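Local coordinates for protein glycerol kinase, putative (Plasmodium falciparum, PDB 2W41) that probably transfers a phosphate from ATP to glycerol, giving sn-glycerol 3-phosphate in glycerol breakdown, at residues N183-V188 / E222-C227. Sequence-based numbering, arbitrary orientation.
With EDO (1,2-ethanediol), chain X.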
# COMPACT_ATOMS: atom_id res chain seq x y z
N ASN B 183 35.38 7.17 42.48
CA ASN B 183 34.24 8.12 42.67
C ASN B 183 32.88 7.61 42.22
O ASN B 183 32.78 7.07 41.15
CB ASN B 183 34.48 9.41 41.90
CG ASN B 183 35.43 10.31 42.58
OD1 ASN B 183 36.22 9.86 43.36
ND2 ASN B 183 35.37 11.60 42.28
N CYS B 184 31.85 7.78 43.05
CA CYS B 184 30.49 7.27 42.74
C CYS B 184 29.43 8.40 42.55
O CYS B 184 28.80 8.88 43.53
CB CYS B 184 30.04 6.21 43.76
SG CYS B 184 30.97 4.60 43.67
N TYR B 185 29.26 8.83 41.28
CA TYR B 185 28.44 9.98 40.92
C TYR B 185 27.54 9.70 39.75
O TYR B 185 27.83 8.84 38.89
CB TYR B 185 29.31 11.14 40.47
CG TYR B 185 30.13 11.78 41.54
CD1 TYR B 185 29.53 12.25 42.72
CD2 TYR B 185 31.50 11.96 41.36
CE1 TYR B 185 30.30 12.85 43.71
CE2 TYR B 185 32.28 12.57 42.32
CZ TYR B 185 31.66 13.02 43.50
OH TYR B 185 32.42 13.62 44.48
N THR B 186 26.45 10.45 39.74
CA THR B 186 25.58 10.55 38.59
C THR B 186 25.26 12.04 38.48
O THR B 186 25.78 12.83 39.26
CB THR B 186 24.31 9.65 38.72
OG1 THR B 186 23.56 9.69 37.50
CG2 THR B 186 23.39 10.09 39.85
N ASP B 187 24.45 12.43 37.50
CA ASP B 187 23.99 13.78 37.35
C ASP B 187 22.44 13.72 37.28
O ASP B 187 21.86 12.66 37.16
CB ASP B 187 24.58 14.40 36.10
CG ASP B 187 24.09 13.75 34.82
OD1 ASP B 187 24.76 12.83 34.31
OD2 ASP B 187 23.02 14.15 34.31
N VAL B 188 21.79 14.87 37.33
CA VAL B 188 20.34 14.93 37.37
C VAL B 188 19.59 14.28 36.20
O VAL B 188 18.51 13.74 36.39
CB VAL B 188 19.83 16.42 37.53
CG1 VAL B 188 20.00 16.85 38.98
CG2 VAL B 188 20.55 17.39 36.59
N GLU B 222 25.79 9.62 44.41
CA GLU B 222 25.34 10.98 44.59
C GLU B 222 24.95 11.64 43.27
O GLU B 222 25.70 11.59 42.31
CB GLU B 222 26.45 11.80 45.26
CG GLU B 222 26.05 13.19 45.69
CD GLU B 222 27.23 13.96 46.24
OE1 GLU B 222 28.18 13.33 46.75
OE2 GLU B 222 27.18 15.22 46.16
N ILE B 223 23.76 12.23 43.24
CA ILE B 223 23.27 13.04 42.14
C ILE B 223 23.89 14.45 42.12
O ILE B 223 23.63 15.30 43.00
CB ILE B 223 21.74 13.19 42.17
CG1 ILE B 223 21.10 11.81 42.13
CG2 ILE B 223 21.28 14.07 41.02
CD1 ILE B 223 19.69 11.76 42.69
N LYS B 224 24.71 14.68 41.12
CA LYS B 224 25.34 15.95 40.96
C LYS B 224 24.60 16.76 39.90
O LYS B 224 23.73 16.27 39.17
CB LYS B 224 26.80 15.73 40.61
CG LYS B 224 27.58 15.19 41.77
CD LYS B 224 29.05 15.47 41.60
CE LYS B 224 29.66 16.09 42.86
NZ LYS B 224 30.91 16.80 42.50
N SER B 225 24.92 18.03 39.82
CA SER B 225 24.45 18.81 38.71
C SER B 225 25.38 18.60 37.47
O SER B 225 26.43 17.91 37.55
CB SER B 225 24.33 20.27 39.12
OG SER B 225 25.59 20.81 39.48
N ASN B 226 24.96 19.16 36.34
CA ASN B 226 25.60 18.87 35.05
C ASN B 226 26.99 19.44 34.91
O ASN B 226 27.83 18.87 34.22
CB ASN B 226 24.67 19.23 33.89
CG ASN B 226 23.42 18.35 33.87
OD1 ASN B 226 22.27 18.79 34.09
ND2 ASN B 226 23.65 17.08 33.72
N CYS B 227 27.21 20.55 35.61
CA CYS B 227 28.51 21.17 35.80
C CYS B 227 28.86 20.97 37.28
O CYS B 227 28.07 21.33 38.16
CB CYS B 227 28.40 22.67 35.51
SG CYS B 227 27.95 23.15 33.83
C1 EDO X . 19.94 12.34 46.02
O1 EDO X . 18.94 11.77 46.85
C2 EDO X . 21.31 11.81 46.44
O2 EDO X . 22.26 12.49 45.64
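Lys224 lays its aliphatic chain over one face of the Tyr185 ring, CD sitting 3.7 Å from the ring centroid in a CH-pi contact. A bend at chi3 (131°) carries the ammonium group on over the same ring, where NZ lies 4.4 Å from the centroid as a cation-pi partner. That nitrogen is also hydrogen-bonded to Asn229 O and Ser228 OG, which fix the end of the chain. The Glu222 carboxylate comes to the ring's edge near its plane, OE1 being 3.7 Å from Tyr185 CE1.

Beneath these side chains the backbones pair in parallel. Thr186 is gripped from both its N and its O: its N donates to Glu222 O (2.9 Å), and Lys224 N donates to its O (2.8 Å), approaching from above the carbonyl plane. Weaker bonds, Glu222 N to Cys184 O and Val188 N to Lys224 O, extend the ladder at either end. On the other face Thr186 CG2 and Ile223 CG1 run side by side, while Val188, at the start of the helix, brings CG1 to 3.7 Å from Ile223 CG2. Ile223 N donates to an ethanediol molecule, probably from the crystallisation liquor, that Trp204 N also binds.

At the C-terminal end of the pair, Asn226, just beyond its strand, makes a weak bond from ND2 to Asp187 OD2 (3.1 Å), with amide and carboxylate planes 56° apart. Both groups have further partners: OD2 shares a hydrogen bond with Thr189 OG1, Asp187 being the N-cap of helix 188-191, while Asn226 ND2 also bonds Cys249 O and OD1 accepts from Lys300 N. The result is a short two-stranded parallel sheet within the FGGY N-terminal region, separate from its six-stranded mixed sheet; strand 185-187 alone passes directly into a capped helix.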